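Local coordinates for possible substrate binding protein of ABC transporter system (Rhodopseudomonas palustris, PDB 3N0X) that probably binds branched-chain amino acids or related substrates outside the cytoplasm and delivers them to an ABC-type importer, at residues A64-Y69 / L90-E95; I131-A136 / E251-Y256; Q149-G154 / I208-G213; N236-L241 / P280-T285; Y255-I260 / A353-V358. All blocks are in the same frame, centred on the assembly; numbering follows the deposited sequence. Where two conformers were deposited one is given.

Contact 1 (A64-Y69 / L90-E95); sequences ALAEAY and LPVAEE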
# COMPACT_ATOMS: atom_id res chain seq x y z
N ALA A 64 10.19 14.87 15.57
CA ALA A 64 9.62 15.73 14.50
C ALA A 64 8.13 15.88 14.64
O ALA A 64 7.57 16.95 14.49
CB ALA A 64 9.96 15.17 13.13
N LEU A 65 7.45 14.78 14.95
CA LEU A 65 6.00 14.82 15.05
C LEU A 65 5.54 15.62 16.26
O LEU A 65 4.59 16.38 16.18
CB LEU A 65 5.40 13.41 15.08
CG LEU A 65 3.87 13.32 15.17
CD1 LEU A 65 3.20 14.08 14.00
CD2 LEU A 65 3.38 11.86 15.24
N ALA A 66 6.21 15.41 17.39
CA ALA A 66 5.93 16.20 18.57
C ALA A 66 6.14 17.69 18.29
O ALA A 66 5.31 18.53 18.63
CB ALA A 66 6.81 15.75 19.75
N GLU A 67 7.24 18.00 17.63
CA GLU A 67 7.51 19.38 17.25
C GLU A 67 6.41 19.96 16.35
O GLU A 67 6.01 21.12 16.48
CB GLU A 67 8.87 19.49 16.56
CG GLU A 67 9.27 20.92 16.25
CD GLU A 67 10.69 21.03 15.71
OE1 GLU A 67 10.89 20.80 14.50
OE2 GLU A 67 11.59 21.38 16.51
N ALA A 68 5.91 19.14 15.44
CA ALA A 68 4.84 19.57 14.55
C ALA A 68 3.59 19.96 15.30
O ALA A 68 2.99 20.98 15.02
CB ALA A 68 4.53 18.49 13.51
N TYR A 69 3.18 19.11 16.23
CA TYR A 69 2.00 19.38 17.02
C TYR A 69 2.16 20.51 18.02
O TYR A 69 1.23 21.28 18.26
CB TYR A 69 1.61 18.12 17.77
CG TYR A 69 1.07 16.97 16.93
CD1 TYR A 69 0.20 17.18 15.83
CD2 TYR A 69 1.37 15.65 17.27
CE1 TYR A 69 -0.30 16.09 15.12
CE2 TYR A 69 0.89 14.59 16.58
CZ TYR A 69 0.05 14.79 15.51
OH TYR A 69 -0.43 13.70 14.83
N LEU A 90 3.14 6.57 16.81
CA LEU A 90 1.73 6.46 17.18
C LEU A 90 1.44 7.03 18.59
O LEU A 90 0.49 7.77 18.78
CB LEU A 90 1.21 5.03 17.05
CG LEU A 90 1.52 4.36 15.71
CD1 LEU A 90 0.90 2.93 15.73
CD2 LEU A 90 1.03 5.13 14.51
N PRO A 91 2.29 6.71 19.60
CA PRO A 91 2.03 7.24 20.95
C PRO A 91 2.13 8.76 21.04
O PRO A 91 1.53 9.36 21.94
CB PRO A 91 3.12 6.57 21.82
CG PRO A 91 3.56 5.44 21.05
CD PRO A 91 3.36 5.71 19.62
N VAL A 92 2.87 9.38 20.12
CA VAL A 92 2.98 10.84 20.09
C VAL A 92 1.64 11.50 19.73
O VAL A 92 1.26 12.53 20.29
CB VAL A 92 4.10 11.29 19.12
CG1 VAL A 92 4.22 12.80 19.11
CG2 VAL A 92 5.42 10.61 19.52
N ALA A 93 0.93 10.89 18.80
CA ALA A 93 -0.40 11.36 18.47
C ALA A 93 -1.32 11.33 19.69
O ALA A 93 -2.00 12.30 19.99
CB ALA A 93 -1.01 10.53 17.31
N GLU A 94 -1.29 10.22 20.43
CA GLU A 94 -2.10 10.09 21.62
C GLU A 94 -1.68 11.10 22.68
O GLU A 94 -2.54 11.72 23.31
CB GLU A 94 -2.06 8.65 22.18
CG GLU A 94 -2.88 8.48 23.46
CD GLU A 94 -2.90 7.04 23.99
OE1 GLU A 94 -3.16 6.11 23.21
OE2 GLU A 94 -2.71 6.84 25.20
N GLU A 95 -0.37 11.27 22.90
CA GLU A 95 0.12 12.21 23.93
C GLU A 95 -0.35 13.64 23.68
O GLU A 95 -0.71 14.35 24.60
CB GLU A 95 1.66 12.14 24.03
CG GLU A 95 2.29 13.15 25.01
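Val92 sets its CG1 methyl against the backbone of helix 64-69, 3.7 Å from Ala66 N and 3.8 Å from Ala66 CA, so this one branch works as the main point of entry. The torsion explains the reach: CG1 lies anti to the backbone N (chi1 -179°), which carries it out over Ala66 while CG2 stays beside its own backbone N. Two side chains flank the methyl, with Ala66 CB at 4.0 Å from Val92 CG1 and Leu65 CG equally near. Leu65 and Val92 run past each other in opposite senses, alongside rather than head-on, and Leu65 CD2 ends 4.0 Å from Val92 CB.

One turn further on, Tyr69 is turned differently, its CG anti to the carbonyl carbon and beside the backbone N (chi1 -69°). Its ring slants against the second helix, CE2 lying 4.0 Å from Ala93 CA and OH 4.1 Å from Ala93 CB. That hydroxyl meets only carbon here, but it is satisfied by a hydrogen bond with Ile99 O, which ties the ring end to the chain just before strand 100-102.

The segment axes approach to 9.6 Å and cross at -23°. Leu65 and Tyr69 also rest on Ala77 of strand 76-79, while Tyr69 and Ala93 touch Leu100. The two nearly parallel helices thus pack side by side on one mixed sheet, each following one strand and leading to another. Such neighbouring beta-alpha-beta crossovers are characteristic of a Rossmann-like lobe of a periplasmic binding protein.

Contact 2 (I131-A136 / E251-Y256); sequences ISNAVA and EGATYY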
# COMPACT_ATOMS: atom_id res chain seq x y z
N ILE A 131 -4.20 -10.30 0.91
CA ILE A 131 -5.56 -10.70 0.66
C ILE A 131 -6.00 -10.42 -0.78
O ILE A 131 -6.63 -11.26 -1.43
CB ILE A 131 -6.50 -10.02 1.71
CG1 ILE A 131 -6.23 -10.62 3.08
CG2 ILE A 131 -7.96 -10.18 1.32
CD1 ILE A 131 -6.81 -9.81 4.27
N SER A 132 -5.70 -9.22 -1.27
CA SER A 132 -6.02 -8.90 -2.64
C SER A 132 -5.40 -9.92 -3.61
O SER A 132 -6.02 -10.29 -4.61
CB SER A 132 -5.57 -7.47 -3.01
OG SER A 132 -4.16 -7.31 -2.98
N ASN A 133 -4.17 -10.35 -3.36
CA ASN A 133 -3.56 -11.39 -4.19
C ASN A 133 -4.32 -12.71 -4.18
O ASN A 133 -4.54 -13.33 -5.21
CB ASN A 133 -2.08 -11.56 -3.85
CG ASN A 133 -1.22 -10.54 -4.54
OD1 ASN A 133 -0.72 -10.81 -5.65
ND2 ASN A 133 -1.08 -9.35 -3.95
N ALA A 134 -4.75 -13.13 -2.99
CA ALA A 134 -5.50 -14.38 -2.87
C ALA A 134 -6.83 -14.30 -3.61
O ALA A 134 -7.22 -15.24 -4.31
CB ALA A 134 -5.74 -14.73 -1.39
N VAL A 135 -7.54 -13.18 -3.46
CA VAL A 135 -8.81 -12.97 -4.13
C VAL A 135 -8.60 -12.88 -5.65
O VAL A 135 -9.43 -13.39 -6.44
CB VAL A 135 -9.52 -11.71 -3.56
CG1 VAL A 135 -10.72 -11.29 -4.41
CG2 VAL A 135 -9.90 -11.96 -2.08
N ALA A 136 -7.48 -12.28 -6.08
CA ALA A 136 -7.20 -12.16 -7.50
C ALA A 136 -7.00 -13.53 -8.15
O ALA A 136 -7.64 -13.83 -9.18
CB ALA A 136 -5.94 -11.30 -7.72
N GLU A 251 0.19 -12.92 -13.32
CA GLU A 251 -0.88 -12.22 -12.66
C GLU A 251 -0.66 -12.12 -11.16
O GLU A 251 0.01 -12.92 -10.55
CB GLU A 251 -2.21 -12.92 -12.90
CG GLU A 251 -2.59 -12.98 -14.38
CD GLU A 251 -3.96 -13.55 -14.69
OE1 GLU A 251 -4.81 -13.74 -13.77
OE2 GLU A 251 -4.17 -13.81 -15.90
N GLY A 252 -1.33 -11.14 -10.58
CA GLY A 252 -1.28 -10.85 -9.18
C GLY A 252 -2.20 -9.71 -8.87
O GLY A 252 -3.01 -9.30 -9.74
N ALA A 253 -2.03 -9.12 -7.69
CA ALA A 253 -2.74 -7.90 -7.35
C ALA A 253 -1.81 -6.82 -6.90
O ALA A 253 -0.75 -7.09 -6.35
CB ALA A 253 -3.78 -8.17 -6.26
N THR A 254 -2.22 -5.58 -7.17
CA THR A 254 -1.45 -4.39 -6.84
C THR A 254 -2.29 -3.30 -6.18
O THR A 254 -3.50 -3.16 -6.40
CB THR A 254 -0.72 -3.82 -8.10
OG1 THR A 254 0.30 -2.89 -7.66
CG2 THR A 254 -1.70 -3.20 -9.12
N TYR A 255 -1.61 -2.48 -5.39
CA TYR A 255 -2.21 -1.30 -4.76
C TYR A 255 -2.57 -0.23 -5.81
O TYR A 255 -3.55 0.49 -5.66
CB TYR A 255 -1.18 -0.74 -3.74
CG TYR A 255 -1.41 0.70 -3.27
CD1 TYR A 255 -2.43 1.04 -2.37
CD2 TYR A 255 -0.57 1.69 -3.68
CE1 TYR A 255 -2.60 2.35 -1.93
CE2 TYR A 255 -0.77 3.00 -3.30
CZ TYR A 255 -1.76 3.32 -2.39
OH TYR A 255 -1.90 4.63 -1.97
N TYR A 256 -1.74 -0.10 -6.83
CA TYR A 256 -1.86 0.96 -7.81
C TYR A 256 -1.01 0.69 -9.04
O TYR A 256 0.05 0.08 -8.96
CB TYR A 256 -1.43 2.31 -7.21
CG TYR A 256 -1.66 3.54 -8.11
CD1 TYR A 256 -2.93 4.11 -8.27
CD2 TYR A 256 -0.59 4.14 -8.76
CE1 TYR A 256 -3.10 5.25 -9.07
CE2 TYR A 256 -0.75 5.26 -9.55
CZ TYR A 256 -2.03 5.79 -9.72
OH TYR A 256 -2.15 6.91 -10.51
O HOH W 1 -1.67 -5.83 -3.69
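Ala253 overlaps Ser132 with its CB methyl, which lies 3.4 Å from Ser132 OG and also meets the methyl of Ala136, 4.1 Å from CB to CB. The methyl points toward the helix, and with only this methyl at Ala253 and no side chain at Gly252 the backbones come close: Asn133 CA and Ala253 CA are 4.8 Å apart.

Asn133 bonds the strand from the flank. Its OD1 accepts from Ala253 N at 3.0 Å with an N-H...O angle of 159°, although the donor stands 62° out of the carbonyl plane and so is not on a lone pair. A weak bond returns from Asn133 ND2 to Ala253 O. The amide is fixed at both ends by further partners, OD1 bonding Trp206 NE1 and ND2 bonding Asp129 O. Gly252 passes beside it, its CA 3.6 Å from Asn133 OD1; a CB there would press on that oxygen.

Ser132 OG lies between its backbone N and carbonyl carbon (chi1 65°), close to the preceding turn, where it bonds Asp129 O. A water donates to Ser132 OG at 3.0 Å and, weakly, to Ala253 O, bridging helix and strand.

Strand 251-254 pairs antiparallel with strand 335-345, through Gly252 with Phe342 and Thr254 with Tyr340. Helix 126-137 packs on this strand by one side, while Ala134, which points away from it, touches Phe161, Ala164 and Leu165 of helix 152-165.

Contact 3 (Q149-G154 / I208-G213); sequences QDYAFG and IWAGGG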
# COMPACT_ATOMS: atom_id res chain seq x y z
N GLN A 149 9.82 -15.48 2.96
CA GLN A 149 10.94 -15.40 3.90
C GLN A 149 10.47 -15.77 5.32
O GLN A 149 9.33 -15.47 5.73
CB GLN A 149 11.47 -13.98 3.90
CG GLN A 149 12.05 -13.57 2.55
CD GLN A 149 12.04 -12.09 2.32
OE1 GLN A 149 11.00 -11.43 2.36
NE2 GLN A 149 13.24 -11.53 2.13
N ASP A 150 11.36 -16.44 6.06
CA ASP A 150 11.05 -16.93 7.40
C ASP A 150 11.20 -15.80 8.43
O ASP A 150 12.13 -15.78 9.25
CB ASP A 150 11.99 -18.11 7.71
CG ASP A 150 11.56 -18.92 8.89
OD1 ASP A 150 10.49 -18.58 9.46
OD2 ASP A 150 12.25 -19.91 9.23
N TYR A 151 10.24 -14.87 8.41
CA TYR A 151 10.16 -13.75 9.37
C TYR A 151 8.76 -13.23 9.38
O TYR A 151 7.94 -13.67 8.57
CB TYR A 151 11.22 -12.66 9.12
CG TYR A 151 10.99 -11.69 7.98
CD1 TYR A 151 10.47 -12.10 6.75
CD2 TYR A 151 11.31 -10.35 8.15
CE1 TYR A 151 10.29 -11.19 5.72
CE2 TYR A 151 11.12 -9.45 7.15
CZ TYR A 151 10.64 -9.87 5.92
OH TYR A 151 10.45 -8.94 4.93
N ALA A 152 8.45 -12.34 10.32
CA ALA A 152 7.04 -11.99 10.53
C ALA A 152 6.33 -11.48 9.28
O ALA A 152 5.18 -11.88 9.02
CB ALA A 152 6.89 -10.99 11.68
N PHE A 153 6.98 -10.61 8.51
CA PHE A 153 6.37 -10.09 7.28
C PHE A 153 5.91 -11.22 6.36
O PHE A 153 4.76 -11.22 5.85
CB PHE A 153 7.32 -9.17 6.52
CG PHE A 153 6.77 -8.68 5.17
CD1 PHE A 153 5.82 -7.69 5.15
CD2 PHE A 153 7.23 -9.20 3.97
CE1 PHE A 153 5.27 -7.24 3.94
CE2 PHE A 153 6.71 -8.75 2.73
CZ PHE A 153 5.71 -7.75 2.74
N GLY A 154 6.79 -12.17 6.15
CA GLY A 154 6.49 -13.31 5.27
C GLY A 154 5.41 -14.21 5.86
O GLY A 154 4.45 -14.61 5.17
N ILE A 208 5.84 -14.00 -1.84
CA ILE A 208 5.83 -12.76 -1.09
C ILE A 208 7.29 -12.56 -0.67
O ILE A 208 7.91 -13.46 -0.09
CB ILE A 208 4.84 -12.73 0.10
CG1 ILE A 208 4.99 -11.42 0.88
CG2 ILE A 208 5.04 -13.94 1.01
CD1 ILE A 208 3.95 -11.21 1.98
N TRP A 209 7.84 -11.40 -0.96
CA TRP A 209 9.27 -11.17 -0.72
C TRP A 209 9.52 -9.67 -0.52
O TRP A 209 8.98 -8.85 -1.25
CB TRP A 209 10.10 -11.68 -1.90
CG TRP A 209 11.50 -12.05 -1.55
CD1 TRP A 209 12.61 -11.25 -1.62
CD2 TRP A 209 11.95 -13.31 -1.06
NE1 TRP A 209 13.72 -11.95 -1.23
CE2 TRP A 209 13.36 -13.22 -0.88
CE3 TRP A 209 11.32 -14.53 -0.80
CZ2 TRP A 209 14.11 -14.28 -0.41
CZ3 TRP A 209 12.07 -15.58 -0.36
CH2 TRP A 209 13.46 -15.45 -0.14
N ALA A 210 10.39 -9.34 0.42
CA ALA A 210 10.82 -7.95 0.64
C ALA A 210 12.33 -7.91 0.54
O ALA A 210 13.02 -8.78 1.01
CB ALA A 210 10.34 -7.45 2.03
N GLY A 211 12.87 -6.87 -0.10
CA GLY A 211 14.32 -6.73 -0.22
C GLY A 211 14.85 -7.47 -1.43
O GLY A 211 14.09 -7.91 -2.29
N GLY A 212 16.16 -7.63 -1.49
CA GLY A 212 16.79 -8.31 -2.61
C GLY A 212 16.66 -9.81 -2.51
O GLY A 212 16.07 -10.34 -1.54
N GLY A 213 17.25 -10.48 -3.49
CA GLY A 213 17.26 -11.94 -3.60
C GLY A 213 16.68 -12.41 -4.93
O GLY A 213 17.04 -13.46 -5.43
O HOH W 2 8.66 -12.86 2.57
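Gln149 joins Ala210 by both ends of its amide: OE1 accepts from Ala210 N at 2.9 Å (N-H...O 164°), and NE2 donates to Ala210 O at 3.0 Å. The second bond lies in the carbonyl plane, whereas the first is tilted from its own. This pairing imitates a strand partner for one residue of a loop.

The same side chain lies flat on the indole of Trp209. With CG anti to the carbonyl carbon (chi1 -63°) and an extended chain beyond, Gln149 carries its amide across the indole to Ala210. Gln149 CG stands 3.3 Å from the centroid of the six-membered ring, a CH-pi contact almost on the normal, and the amide and ring planes are 18° apart. With an alanine in place of Trp209 the indole platform is gone, and the Gln149 amide would probably be freer to turn and hold Ala210 less firmly. Phe153 CE2 packs against Ile208 CG1 at 3.7 Å, and Tyr151 OH nears Ala210 CB at 3.3 Å.

Further out, Trp209 NE1 donates to Gly212 O at 2.9 Å in the ring plane, fixing the indole's rotation, while Phe185 meets the ring edge-to-face. A water accepts from Gln149 N and donates to Gln149 OE1 and Ile208 O.

The contact lies at the C-terminal ends of neighbouring parallel strands 142-149 and 202-207, where Ile208 still pairs with Leu147; beyond, water and the Gln149 side chain bridge the chains beside helix 152-165.

Contact 4 (N236-L241 / P280-T285); sequences NILPAL and PPDFFT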
# COMPACT_ATOMS: atom_id res chain seq x y z
N ASN A 236 4.09 -3.71 -7.71
CA ASN A 236 5.17 -2.95 -7.10
C ASN A 236 5.30 -1.61 -7.79
O ASN A 236 4.60 -1.31 -8.74
CB ASN A 236 6.53 -3.72 -7.15
CG ASN A 236 7.37 -3.50 -5.92
OD1 ASN A 236 7.39 -2.41 -5.34
ND2 ASN A 236 8.01 -4.58 -5.46
N ILE A 237 6.20 -0.80 -7.26
CA ILE A 237 6.47 0.50 -7.81
C ILE A 237 7.16 0.38 -9.16
O ILE A 237 7.72 -0.65 -9.50
CB ILE A 237 7.28 1.39 -6.84
CG1 ILE A 237 8.63 0.77 -6.48
CG2 ILE A 237 6.39 1.67 -5.59
CD1 ILE A 237 9.54 1.71 -5.66
N LEU A 238 7.12 1.45 -9.95
CA LEU A 238 7.62 1.38 -11.31
C LEU A 238 9.07 0.90 -11.49
O LEU A 238 9.34 0.08 -12.35
CB LEU A 238 7.33 2.68 -12.10
CG LEU A 238 5.87 3.13 -12.22
CD1 LEU A 238 5.75 4.50 -12.95
CD2 LEU A 238 5.01 2.08 -12.91
N PRO A 239 10.03 1.43 -10.69
CA PRO A 239 11.40 0.89 -10.84
C PRO A 239 11.51 -0.61 -10.58
O PRO A 239 12.29 -1.31 -11.24
CB PRO A 239 12.20 1.66 -9.80
CG PRO A 239 11.41 2.89 -9.51
CD PRO A 239 9.96 2.53 -9.70
N ALA A 240 10.73 -1.10 -9.64
CA ALA A 240 10.72 -2.53 -9.33
C ALA A 240 10.05 -3.40 -10.41
O ALA A 240 10.33 -4.60 -10.53
CB ALA A 240 10.04 -2.76 -7.97
N LEU A 241 9.16 -2.80 -11.20
CA LEU A 241 8.47 -3.52 -12.28
C LEU A 241 9.36 -3.78 -13.51
O LEU A 241 8.94 -4.53 -14.40
CB LEU A 241 7.20 -2.77 -12.70
CG LEU A 241 6.04 -2.69 -11.72
CD1 LEU A 241 4.90 -1.89 -12.33
CD2 LEU A 241 5.58 -4.10 -11.31
N PRO A 280 4.92 9.24 -15.06
CA PRO A 280 3.65 8.96 -14.42
C PRO A 280 3.73 8.94 -12.88
O PRO A 280 4.85 8.80 -12.29
CB PRO A 280 3.28 7.57 -14.94
CG PRO A 280 4.51 7.02 -15.55
CD PRO A 280 5.58 8.02 -15.55
N PRO A 281 2.56 9.12 -12.23
CA PRO A 281 2.49 8.96 -10.80
C PRO A 281 2.73 7.51 -10.41
O PRO A 281 2.40 6.60 -11.17
CB PRO A 281 1.06 9.37 -10.46
CG PRO A 281 0.27 9.13 -11.69
CD PRO A 281 1.23 9.32 -12.85
N ASP A 282 3.26 7.33 -9.21
CA ASP A 282 3.53 5.98 -8.64
C ASP A 282 2.75 5.80 -7.31
O ASP A 282 1.92 6.66 -6.91
CB ASP A 282 5.06 5.84 -8.48
CG ASP A 282 5.58 4.36 -8.61
OD1 ASP A 282 4.79 3.40 -8.40
OD2 ASP A 282 6.81 4.22 -8.88
N PHE A 283 2.99 4.68 -6.62
CA PHE A 283 2.31 4.36 -5.36
C PHE A 283 2.23 5.57 -4.43
O PHE A 283 1.19 5.89 -3.87
CB PHE A 283 3.06 3.27 -4.55
CG PHE A 283 2.79 1.82 -4.96
CD1 PHE A 283 2.38 1.43 -6.23
CD2 PHE A 283 3.03 0.82 -4.03
CE1 PHE A 283 2.21 0.06 -6.54
CE2 PHE A 283 2.78 -0.51 -4.32
CZ PHE A 283 2.40 -0.88 -5.58
N PHE A 284 3.39 6.16 -4.20
CA PHE A 284 3.52 7.15 -3.15
C PHE A 284 2.78 8.43 -3.51
O PHE A 284 2.19 9.11 -2.64
CB PHE A 284 5.01 7.37 -2.83
CG PHE A 284 5.66 6.12 -2.34
CD1 PHE A 284 5.50 5.73 -1.04
CD2 PHE A 284 6.46 5.36 -3.17
CE1 PHE A 284 6.09 4.56 -0.56
CE2 PHE A 284 6.99 4.17 -2.73
CZ PHE A 284 6.82 3.77 -1.44
N THR A 285 2.78 8.74 -4.79
CA THR A 285 2.07 9.89 -5.30
C THR A 285 0.57 9.69 -5.07
O THR A 285 -0.15 10.57 -4.56
CB THR A 285 2.25 10.02 -6.81
OG1 THR A 285 3.60 9.68 -7.19
CG2 THR A 285 1.93 11.45 -7.23
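Asp282 OD1 accepts from two backbone donors, Phe283 N at 2.8 Å on its anti side and, only weakly, Leu238 N at 3.4 Å. Leu238 N bonds more firmly to Asp282 OD2, at 3.0 Å (N-H...O 156°), meeting that oxygen on its syn side. These N-H donors and the start of the helix beside them would probably favour the charged carboxylate. Asp282 N in turn donates to Thr285 OG1 at 3.1 Å, steadying the turn. A leucine in place of Asp282 would probably leave Leu238 N without its acceptor and the loop less firmly tied to the helix start.

Around this polar centre lies carbon. Ile237 holds CG1 between backbone N and carbonyl carbon (chi1 59°), which leaves CG2 to sit over the Phe283 face, 3.7 Å from Phe283 CG, and to reach Phe284 CE2 at 3.8 Å. Leu238 CD1 meets Pro280 CG at 3.8 Å. Asn236 OD1 bonds a glycerol, probably from the crystallisation liquor.

The loop following strand 229-233 of the parallel sheet is thus fastened to the start of helix 283-302. Phe284 stacks on Tyr20 of helix 18-35, and Phe283 meets Tyr255 edge-to-face.

Contact 5 (Y255-I260 / A353-V358); sequences YYYYDI and AVLEPV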
# COMPACT_ATOMS: atom_id res chain seq x y z
N TYR A 255 -1.61 -2.48 -5.39
CA TYR A 255 -2.21 -1.30 -4.76
C TYR A 255 -2.57 -0.23 -5.81
O TYR A 255 -3.55 0.49 -5.66
CB TYR A 255 -1.18 -0.74 -3.74
CG TYR A 255 -1.41 0.70 -3.27
CD1 TYR A 255 -2.43 1.04 -2.37
CD2 TYR A 255 -0.57 1.69 -3.68
CE1 TYR A 255 -2.60 2.35 -1.93
CE2 TYR A 255 -0.77 3.00 -3.30
CZ TYR A 255 -1.76 3.32 -2.39
OH TYR A 255 -1.90 4.63 -1.97
N TYR A 256 -1.74 -0.10 -6.83
CA TYR A 256 -1.86 0.96 -7.81
C TYR A 256 -1.01 0.69 -9.04
O TYR A 256 0.05 0.08 -8.96
CB TYR A 256 -1.43 2.31 -7.21
CG TYR A 256 -1.66 3.54 -8.11
CD1 TYR A 256 -2.93 4.11 -8.27
CD2 TYR A 256 -0.59 4.14 -8.76
CE1 TYR A 256 -3.10 5.25 -9.07
CE2 TYR A 256 -0.75 5.26 -9.55
CZ TYR A 256 -2.03 5.79 -9.72
OH TYR A 256 -2.15 6.91 -10.51
N TYR A 257 -1.51 1.13 -10.19
CA TYR A 257 -0.71 1.27 -11.43
C TYR A 257 -1.40 2.42 -12.15
O TYR A 257 -2.62 2.40 -12.28
CB TYR A 257 -0.66 -0.02 -12.26
CG TYR A 257 0.14 0.14 -13.53
CD1 TYR A 257 1.52 0.13 -13.49
CD2 TYR A 257 -0.48 0.34 -14.74
CE1 TYR A 257 2.26 0.30 -14.64
CE2 TYR A 257 0.23 0.49 -15.90
CZ TYR A 257 1.60 0.49 -15.85
OH TYR A 257 2.30 0.69 -17.02
N TYR A 258 -0.64 3.41 -12.59
CA TYR A 258 -1.22 4.66 -13.08
C TYR A 258 -2.31 4.50 -14.13
O TYR A 258 -3.27 5.26 -14.13
CB TYR A 258 -0.13 5.62 -13.58
CG TYR A 258 0.67 5.15 -14.77
CD1 TYR A 258 1.76 4.30 -14.62
CD2 TYR A 258 0.37 5.59 -16.05
CE1 TYR A 258 2.52 3.88 -15.72
CE2 TYR A 258 1.12 5.18 -17.16
CZ TYR A 258 2.19 4.32 -16.99
OH TYR A 258 2.91 3.89 -18.11
N ASP A 259 -2.15 3.54 -15.04
CA ASP A 259 -3.06 3.45 -16.18
C ASP A 259 -4.26 2.59 -15.88
O ASP A 259 -5.12 2.44 -16.74
CB ASP A 259 -2.32 2.91 -17.43
CG ASP A 259 -3.02 3.29 -18.76
OD1 ASP A 259 -3.46 4.45 -18.89
OD2 ASP A 259 -3.09 2.44 -19.68
N ILE A 260 -4.36 2.02 -14.67
CA ILE A 260 -5.54 1.20 -14.36
C ILE A 260 -6.81 1.98 -13.93
O ILE A 260 -7.87 1.82 -14.54
CB ILE A 260 -5.23 0.04 -13.39
CG1 ILE A 260 -4.35 -1.01 -14.10
CG2 ILE A 260 -6.50 -0.65 -12.89
CD1 ILE A 260 -3.99 -2.20 -13.22
N ALA A 353 7.40 -3.23 -16.65
CA ALA A 353 6.34 -4.09 -17.15
C ALA A 353 5.03 -3.33 -17.05
O ALA A 353 4.81 -2.60 -16.08
CB ALA A 353 6.23 -5.37 -16.31
N VAL A 354 4.15 -3.51 -18.03
CA VAL A 354 2.86 -2.82 -18.04
C VAL A 354 1.89 -3.73 -17.35
O VAL A 354 1.76 -4.90 -17.73
CB VAL A 354 2.40 -2.53 -19.49
CG1 VAL A 354 0.98 -1.93 -19.50
CG2 VAL A 354 3.39 -1.58 -20.15
N LEU A 355 1.20 -3.20 -16.34
CA LEU A 355 0.22 -3.97 -15.60
C LEU A 355 -1.15 -3.73 -16.21
O LEU A 355 -1.78 -2.68 -15.96
CB LEU A 355 0.25 -3.63 -14.10
CG LEU A 355 1.62 -3.81 -13.41
CD1 LEU A 355 1.48 -3.71 -11.88
CD2 LEU A 355 2.33 -5.12 -13.82
N GLU A 356 -1.61 -4.66 -17.02
CA GLU A 356 -2.92 -4.55 -17.63
C GLU A 356 -4.01 -5.00 -16.65
O GLU A 356 -3.80 -5.92 -15.88
CB GLU A 356 -2.98 -5.37 -18.92
CG GLU A 356 -2.01 -4.77 -19.95
CD GLU A 356 -2.27 -5.19 -21.36
OE1 GLU A 356 -2.49 -6.41 -21.57
OE2 GLU A 356 -2.22 -4.28 -22.25
N PRO A 357 -5.17 -4.35 -16.69
CA PRO A 357 -6.24 -4.70 -15.77
C PRO A 357 -6.90 -6.03 -16.13
O PRO A 357 -7.20 -6.28 -17.30
CB PRO A 357 -7.23 -3.55 -15.96
CG PRO A 357 -7.02 -3.11 -17.33
CD PRO A 357 -5.56 -3.23 -17.57
N VAL A 358 -7.10 -6.87 -15.14
CA VAL A 358 -7.97 -8.04 -15.27
C VAL A 358 -9.29 -7.74 -14.57
O VAL A 358 -10.34 -7.93 -15.17
CB VAL A 358 -7.33 -9.31 -14.72
CG1 VAL A 358 -8.27 -10.51 -14.87
CG2 VAL A 358 -5.98 -9.60 -15.46
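Tyr257 lays its ring over the backbone and CB of Leu355, and this is the dense half of the contact. Leu355 CB stands 4.0 Å from the ring centroid, 19° off the normal, a CH-pi contact over the face. Leu355 N lies above the same face, 3.7 Å from Tyr257 CZ, and Leu355 O comes within 3.5 Å of Tyr257 CD2. With CG anti to the backbone N (chi1 179°), the Tyr257 ring extends from its own chain to the strand, and its hydroxyl end reaches Val354, OH being 3.7 Å from Val354 CA and 3.8 Å from Val354 CG1.

The cover has a polar cost. Leu355 N and Ala353 O are both buried here with no hydrogen-bonding partner in the model; the aromatic ring packs against these polar atoms without offering them one. The CA atoms of Tyr257 and Leu355 are 6.8 Å apart, which agrees with side-chain cover rather than sheet pairing.

Toward solvent the fit slackens. Ile260 still brings CD1 to 3.6 Å from Leu355 O, but its CG1 only approaches Pro357 CB at 4.3 Å, and both Pro357 and Asp259 are exposed. A type I turn from Tyr257 to Ile260 lets these two residues both point toward strand 354-357.

Strand 354-357 pairs antiparallel with strand 335-345, Val354 with Lys345 and Glu356 with Lys343, and Ile260 also touches Tyr340 there. The loop itself leads from strand 251-254 into helix 264-277, where Asn266 bonds Tyr256 OH and Tyr258 O.

How the contacts relate
Contact 1 stands apart, in the lobe built on the mixed sheet; its centre is 29 to 36 Å from those of the others, and it closes before they open along the chain. Contact 3, on the parallel sheet of the other lobe, is nested within the loop closed by contact 2, their centres 17 Å apart. Contacts 2, 4 and 5 form a cluster: 2 and 5 share Tyr255 and Tyr256 and reach the same antiparallel sheet, while 4 crosses both in chain order, packs on them through Phe283 and Pro281, and joins 5 by a probable hydrogen bond between Leu241 O and Ala353 N. This interleaving is consistent with the multiple chain crossings between the lobes of such binding proteins.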